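Local coordinates for protein ATP-dependent DNA ligase (Mycobacterium tuberculosis, PDB 6NHX) that joins breaks in double-stranded DNA at the expense of ATP, acting with Ku in non-homologous end joining, at residues D72-L84 / T102-D115. The protein carries 1 engineered substitution. Residues are numbered along the deposited sequence; the frame is centred on the assembly and turned at random.
With ATP (adenosine-5'-triphosphate), chain B.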
loop_
_atom_site.group_PDB
_atom_site.type_symbol
_atom_site.label_atom_id
_atom_site.label_comp_id
_atom_site.label_asym_id
_atom_site.label_seq_id
_atom_site.Cartn_x
_atom_site.Cartn_y
_atom_site.Cartn_z
ATOM N N ASP A 72 -3.107 3.366 30.214
ATOM C CA ASP A 72 -4.370 3.511 30.925
ATOM C C ASP A 72 -5.585 3.417 30.009
ATOM O O ASP A 72 -6.714 3.342 30.506
ATOM C CB ASP A 72 -4.425 4.843 31.687
ATOM C CG ASP A 72 -3.186 5.089 32.538
ATOM O OD1 ASP A 72 -2.499 6.109 32.308
ATOM O OD2 ASP A 72 -2.898 4.267 33.437
ATOM N N HIS A 73 -5.384 3.417 28.699
ATOM C CA HIS A 73 -6.475 3.440 27.737
ATOM C C HIS A 73 -6.783 2.042 27.210
ATOM O O HIS A 73 -5.936 1.146 27.188
ATOM C CB HIS A 73 -6.117 4.329 26.542
ATOM C CG HIS A 73 -6.103 5.795 26.841
ATOM N ND1 HIS A 73 -7.250 6.520 27.081
ATOM C CD2 HIS A 73 -5.078 6.678 26.915
ATOM C CE1 HIS A 73 -6.931 7.783 27.305
ATOM N NE2 HIS A 73 -5.621 7.906 27.202
ATOM N N HIS A 74 -8.016 1.881 26.730
ATOM C CA HIS A 74 -8.388 0.730 25.915
ATOM C C HIS A 74 -8.915 1.288 24.600
ATOM O O HIS A 74 -9.973 1.925 24.580
ATOM C CB HIS A 74 -9.445 -0.115 26.617
ATOM C CG HIS A 74 -9.968 -1.248 25.789
ATOM N ND1 HIS A 74 -11.069 -1.987 26.165
ATOM C CD2 HIS A 74 -9.549 -1.766 24.611
ATOM C CE1 HIS A 74 -11.308 -2.908 25.248
ATOM N NE2 HIS A 74 -10.403 -2.795 24.294
ATOM N N VAL A 75 -8.163 1.097 23.515
ATOM C CA VAL A 75 -8.536 1.673 22.229
ATOM C C VAL A 75 -8.425 0.645 21.114
ATOM O O VAL A 75 -7.663 -0.326 21.198
ATOM C CB VAL A 75 -7.723 2.934 21.852
ATOM C CG1 VAL A 75 -7.954 4.051 22.851
ATOM C CG2 VAL A 75 -6.243 2.599 21.719
ATOM N N VAL A 76 -9.204 0.868 20.064
ATOM C CA VAL A 76 -9.027 0.186 18.790
ATOM C C VAL A 76 -8.780 1.254 17.738
ATOM O O VAL A 76 -9.584 2.179 17.576
ATOM C CB VAL A 76 -10.242 -0.678 18.429
ATOM C CG1 VAL A 76 -10.092 -1.240 17.027
ATOM C CG2 VAL A 76 -10.421 -1.802 19.435
ATOM N N LEU A 77 -7.649 1.142 17.052
ATOM C CA LEU A 77 -7.253 2.075 16.014
ATOM C C LEU A 77 -7.223 1.364 14.674
ATOM O O LEU A 77 -7.057 0.143 14.591
ATOM C CB LEU A 77 -5.847 2.620 16.293
ATOM C CG LEU A 77 -5.714 3.259 17.672
ATOM C CD1 LEU A 77 -4.287 3.121 18.170
ATOM C CD2 LEU A 77 -6.129 4.707 17.605
ATOM N N ASP A 78 -7.409 2.151 13.628
ATOM C CA ASP A 78 -7.242 1.725 12.246
ATOM C C ASP A 78 -6.136 2.575 11.646
ATOM O O ASP A 78 -6.064 3.778 11.899
ATOM C CB ASP A 78 -8.555 1.967 11.502
ATOM C CG ASP A 78 -8.570 1.407 10.086
ATOM O OD1 ASP A 78 -7.631 0.697 9.663
ATOM O OD2 ASP A 78 -9.569 1.696 9.383
ATOM N N GLY A 79 -5.267 1.958 10.854
ATOM C CA GLY A 79 -4.214 2.722 10.223
ATOM C C GLY A 79 -3.352 1.843 9.352
ATOM O O GLY A 79 -3.735 0.730 8.988
ATOM N N GLU A 80 -2.161 2.354 9.051
ATOM C CA GLU A 80 -1.233 1.697 8.136
ATOM C C GLU A 80 0.099 1.484 8.836
ATOM O O GLU A 80 0.639 2.420 9.433
ATOM C CB GLU A 80 -1.003 2.570 6.894
ATOM C CG GLU A 80 -0.509 1.816 5.676
ATOM C CD GLU A 80 -1.644 1.356 4.785
ATOM O OE1 GLU A 80 -2.810 1.649 5.107
ATOM O OE2 GLU A 80 -1.372 0.708 3.758
ATOM N N ALA A 81 0.635 0.267 8.763
ATOM C CA ALA A 81 2.035 0.057 9.102
ATOM C C ALA A 81 2.869 0.467 7.897
ATOM O O ALA A 81 2.569 0.074 6.767
ATOM C CB ALA A 81 2.288 -1.407 9.451
ATOM N N VAL A 82 3.896 1.284 8.138
ATOM C CA VAL A 82 4.686 1.875 7.068
ATOM C C VAL A 82 6.173 1.777 7.374
ATOM O O VAL A 82 6.607 1.760 8.537
ATOM C CB VAL A 82 4.316 3.345 6.771
ATOM C CG1 VAL A 82 2.882 3.467 6.268
ATOM C CG2 VAL A 82 4.542 4.194 8.033
ATOM N N VAL A 83 6.947 1.733 6.299
ATOM C CA VAL A 83 8.387 1.924 6.328
ATOM C C VAL A 83 8.678 3.133 5.458
ATOM O O VAL A 83 8.264 3.176 4.293
ATOM C CB VAL A 83 9.141 0.679 5.816
ATOM C CG1 VAL A 83 10.642 0.951 5.656
ATOM C CG2 VAL A 83 8.899 -0.524 6.706
ATOM N N LEU A 84 9.398 4.102 6.008
ATOM C CA LEU A 84 9.672 5.350 5.313
ATOM C C LEU A 84 10.929 5.234 4.456
ATOM O O LEU A 84 11.929 4.643 4.875
ATOM C CB LEU A 84 9.834 6.490 6.326
ATOM C CG LEU A 84 8.679 6.654 7.320
ATOM C CD1 LEU A 84 8.890 7.884 8.204
ATOM C CD2 LEU A 84 7.332 6.726 6.587
ATOM N N THR A 102 14.844 -2.937 10.053
ATOM C CA THR A 102 14.050 -1.891 9.423
ATOM C C THR A 102 13.060 -1.309 10.419
ATOM O O THR A 102 12.328 -2.045 11.086
ATOM C CB THR A 102 13.290 -2.475 8.237
ATOM O OG1 THR A 102 14.212 -3.126 7.363
ATOM C CG2 THR A 102 12.584 -1.375 7.468
ATOM N N ARG A 103 13.013 0.016 10.494
ATOM C CA ARG A 103 12.061 0.689 11.367
ATOM C C ARG A 103 10.669 0.676 10.740
ATOM O O ARG A 103 10.507 1.015 9.566
ATOM C CB ARG A 103 12.519 2.126 11.630
ATOM C CG ARG A 103 13.989 2.227 12.025
ATOM C CD ARG A 103 14.486 3.670 12.062
ATOM N NE ARG A 103 13.712 4.511 12.972
ATOM C CZ ARG A 103 13.794 4.465 14.300
ATOM N NH1 ARG A 103 14.623 3.612 14.895
ATOM N NH2 ARG A 103 13.046 5.278 15.037
ATOM N N VAL A 104 9.676 0.253 11.517
ATOM C CA VAL A 104 8.275 0.234 11.112
ATOM C C VAL A 104 7.498 1.177 12.021
ATOM O O VAL A 104 7.677 1.150 13.246
ATOM C CB VAL A 104 7.704 -1.192 11.196
ATOM C CG1 VAL A 104 6.194 -1.203 10.936
ATOM C CG2 VAL A 104 8.441 -2.117 10.225
ATOM N N GLU A 105 6.645 2.008 11.430
ATOM C CA GLU A 105 5.750 2.893 12.163
ATOM C C GLU A 105 4.309 2.474 11.921
ATOM O O GLU A 105 3.978 1.869 10.900
ATOM C CB GLU A 105 5.910 4.337 11.679
ATOM C CG GLU A 105 7.302 4.887 11.905
ATOM C CD GLU A 105 7.413 6.393 11.777
ATOM O OE1 GLU A 105 6.415 7.103 11.976
ATOM O OE2 GLU A 105 8.535 6.873 11.511
ATOM N N PHE A 106 3.442 2.843 12.853
ATOM C CA PHE A 106 2.004 2.747 12.652
ATOM C C PHE A 106 1.453 4.160 12.532
ATOM O O PHE A 106 1.636 4.979 13.437
ATOM C CB PHE A 106 1.340 1.992 13.798
ATOM C CG PHE A 106 -0.163 1.925 13.683
ATOM C CD1 PHE A 106 -0.780 1.209 12.658
ATOM C CD2 PHE A 106 -0.964 2.597 14.588
ATOM C CE1 PHE A 106 -2.158 1.152 12.567
ATOM C CE2 PHE A 106 -2.352 2.548 14.485
ATOM C CZ PHE A 106 -2.939 1.830 13.496
ATOM N N TRP A 107 0.829 4.459 11.392
ATOM C CA TRP A 107 0.174 5.744 11.177
ATOM C C TRP A 107 -1.325 5.514 11.298
ATOM O O TRP A 107 -1.935 4.880 10.428
ATOM C CB TRP A 107 0.530 6.335 9.812
ATOM C CG TRP A 107 1.957 6.872 9.749
ATOM C CD1 TRP A 107 2.940 6.702 10.684
ATOM C CD2 TRP A 107 2.545 7.658 8.695
ATOM N NE1 TRP A 107 4.099 7.338 10.283
ATOM C CE2 TRP A 107 3.878 7.932 9.068
ATOM C CE3 TRP A 107 2.074 8.158 7.481
ATOM C CZ2 TRP A 107 4.738 8.680 8.268
ATOM C CZ3 TRP A 107 2.943 8.907 6.686
ATOM C CH2 TRP A 107 4.257 9.150 7.076
ATOM N N ALA A 108 -1.906 6.048 12.367
ATOM C CA ALA A 108 -3.319 5.840 12.647
ATOM C C ALA A 108 -4.164 6.846 11.880
ATOM O O ALA A 108 -3.822 8.034 11.800
ATOM C CB ALA A 108 -3.579 6.019 14.143
ATOM N N PHE A 109 -5.289 6.368 11.348
ATOM C CA PHE A 109 -6.239 7.252 10.682
ATOM C C PHE A 109 -7.692 7.041 11.079
ATOM O O PHE A 109 -8.565 7.771 10.585
ATOM C CB PHE A 109 -6.068 7.286 9.149
ATOM C CG PHE A 109 -5.981 5.931 8.486
ATOM C CD1 PHE A 109 -7.057 5.037 8.518
ATOM C CD2 PHE A 109 -4.839 5.576 7.746
ATOM C CE1 PHE A 109 -6.983 3.791 7.874
ATOM C CE2 PHE A 109 -4.761 4.338 7.102
ATOM C CZ PHE A 109 -5.827 3.450 7.165
ATOM N N ASP A 110 -7.979 6.103 11.977
ATOM C CA ASP A 110 -9.328 6.018 12.517
ATOM C C ASP A 110 -9.262 5.508 13.949
ATOM O O ASP A 110 -8.277 4.898 14.381
ATOM C CB ASP A 110 -10.290 5.193 11.653
ATOM C CG ASP A 110 -11.652 5.849 11.526
ATOM O OD1 ASP A 110 -12.109 6.447 12.533
ATOM O OD2 ASP A 110 -12.257 5.781 10.429
ATOM N N LEU A 111 -10.341 5.781 14.679
ATOM C CA LEU A 111 -10.506 5.366 16.064
ATOM C C LEU A 111 -11.864 4.695 16.137
ATOM O O LEU A 111 -12.888 5.331 15.839
ATOM C CB LEU A 111 -10.470 6.587 16.985
ATOM C CG LEU A 111 -10.653 6.314 18.481
ATOM C CD1 LEU A 111 -9.491 5.491 19.040
ATOM C CD2 LEU A 111 -10.773 7.626 19.240
ATOM N N LEU A 112 -11.877 3.403 16.454
ATOM C CA LEU A 112 -13.110 2.625 16.417
ATOM C C LEU A 112 -13.675 2.315 17.790
ATOM O O LEU A 112 -14.843 1.916 17.888
ATOM C CB LEU A 112 -12.887 1.300 15.676
ATOM C CG LEU A 112 -12.219 1.413 14.302
ATOM C CD1 LEU A 112 -12.192 0.060 13.613
ATOM C CD2 LEU A 112 -12.905 2.471 13.431
ATOM N N TYR A 113 -12.887 2.479 18.843
ATOM C CA TYR A 113 -13.329 2.210 20.198
ATOM C C TYR A 113 -12.400 2.985 21.111
ATOM O O TYR A 113 -11.181 3.002 20.894
ATOM C CB TYR A 113 -13.235 0.711 20.489
ATOM C CG TYR A 113 -13.613 0.324 21.901
ATOM C CD1 TYR A 113 -12.681 0.375 22.935
ATOM C CD2 TYR A 113 -14.896 -0.120 22.202
ATOM C CE1 TYR A 113 -13.019 0.023 24.203
ATOM C CE2 TYR A 113 -15.244 -0.485 23.481
ATOM C CZ TYR A 113 -14.297 -0.406 24.484
ATOM O OH TYR A 113 -14.593 -0.762 25.772
ATOM N N LEU A 114 -12.984 3.633 22.113
ATOM C CA LEU A 114 -12.204 4.429 23.060
ATOM C C LEU A 114 -12.833 4.298 24.438
ATOM O O LEU A 114 -13.924 4.833 24.674
ATOM C CB LEU A 114 -12.176 5.888 22.609
ATOM C CG LEU A 114 -11.568 6.932 23.548
ATOM C CD1 LEU A 114 -10.111 6.647 23.728
ATOM C CD2 LEU A 114 -11.772 8.330 22.991
ATOM N N ASP A 115 -12.148 3.575 25.326
ATOM C CA ASP A 115 -12.424 3.608 26.769
ATOM C C ASP A 115 -13.907 3.405 27.078
ATOM O O ASP A 115 -14.524 4.156 27.841
ATOM C CB ASP A 115 -11.890 4.889 27.419
ATOM C CG ASP A 115 -10.386 5.008 27.297
ATOM O OD1 ASP A 115 -9.883 6.119 27.029
ATOM O OD2 ASP A 115 -9.698 3.978 27.414
HETATM P PG ATP B . -7.479 -2.327 -1.831
HETATM O O1G ATP B . -8.312 -1.061 -1.839
HETATM O O2G ATP B . -8.247 -3.606 -2.104
HETATM O O3G ATP B . -6.588 -2.426 -0.606
HETATM P PB ATP B . -4.937 -1.856 -3.205
HETATM O O1B ATP B . -4.498 -1.949 -4.644
HETATM O O2B ATP B . -4.166 -2.559 -2.109
HETATM O O3B ATP B . -6.502 -2.234 -3.125
HETATM P PA ATP B . -4.771 1.012 -3.593
HETATM O O1A ATP B . -5.677 1.025 -4.786
HETATM O O2A ATP B . -3.274 1.163 -3.658
HETATM O O3A ATP B . -5.079 -0.325 -2.778
HETATM O "O5'" ATP B . -5.402 1.974 -2.453
HETATM C "C5'" ATP B . -4.625 2.362 -1.323
HETATM C "C4'" ATP B . -4.655 1.285 -0.233
HETATM O "O4'" ATP B . -4.046 1.848 0.929
HETATM C "C3'" ATP B . -6.051 0.863 0.172
HETATM O "O3'" ATP B . -5.985 -0.440 0.743
HETATM C "C2'" ATP B . -6.344 1.849 1.268
HETATM O "O2'" ATP B . -7.371 1.393 2.160
HETATM C "C1'" ATP B . -5.000 1.967 1.981
HETATM N N9 ATP B . -4.784 3.314 2.548
HETATM C C8 ATP B . -3.654 4.056 2.442
HETATM N N7 ATP B . -3.781 5.234 3.114
HETATM C C5 ATP B . -5.008 5.222 3.668
HETATM C C6 ATP B . -5.781 6.154 4.477
HETATM N N6 ATP B . -5.271 7.344 4.812
HETATM N N1 ATP B . -7.016 5.784 4.847
HETATM C C2 ATP B . -7.553 4.606 4.510
HETATM N N3 ATP B . -6.908 3.704 3.754
HETATM C C4 ATP B . -5.663 3.973 3.301
HETATM O O HOH W 1 -12.865 0.334 28.011
HETATM O O HOH W 2 10.566 3.713 8.679
#
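V76 and Y113, D78 and D110, E80 and W107, and V82 and E105 are the hydrogen-bonded pairs of two antiparallel strands, 74-82 and 105-114, whose ladder is interrupted by two classic beta bulges, L112 and Y113 facing V76 and F109 and D110 facing D78. At the second bulge D78 O accepts from two amides, F109 N at 2.8 Å in the carbonyl plane and D110 N at a tilt. F109 takes the crowded position between its backbone N and carbonyl carbon (chi1 49°), which lays its ring over the backbone of G79. G79 CA sits 3.5 Å from the centroid of the F109 ring as a CH-pi contact, while the adenine of ATP covers the opposite face, with F109 CE2 3.4 Å from ATP C6. E80, on the face that also carries D78, V82 and W107, is bent at chi2 (92°) and brings OE1 within 3.6 Å of ATP N9, so the bulged strand pair forms part of the nucleotide pocket of this ligase domain. Further along, V82 CG2 stands squarely over the five-membered ring of W107. The other face carries L77, A81, F106 and L111; L77 CD2 packs on L111 CD1, and L77 CB meets the edge of the F106 ring. Where 74-82 begins and 105-114 finishes, the D115 carboxylate bridges the H73 ring and the H74 backbone: OD1 uses its syn lone pair to take H73 ND1 at 2.7 Å, and OD2 receives the amide H74 N at 2.8 Å. CE1 of Y113 lies over the centre of the H74 ring. Strand 35-42 flanks 74-82 on its other edge, and the D78 carboxylate is held by R36, in a salt bridge to OD1, and the Y174 hydroxyl, hydrogen-bonded to OD2. Helix 124-136 packs on V75, L77 and L111, and helix 92-96 on A81 and V104.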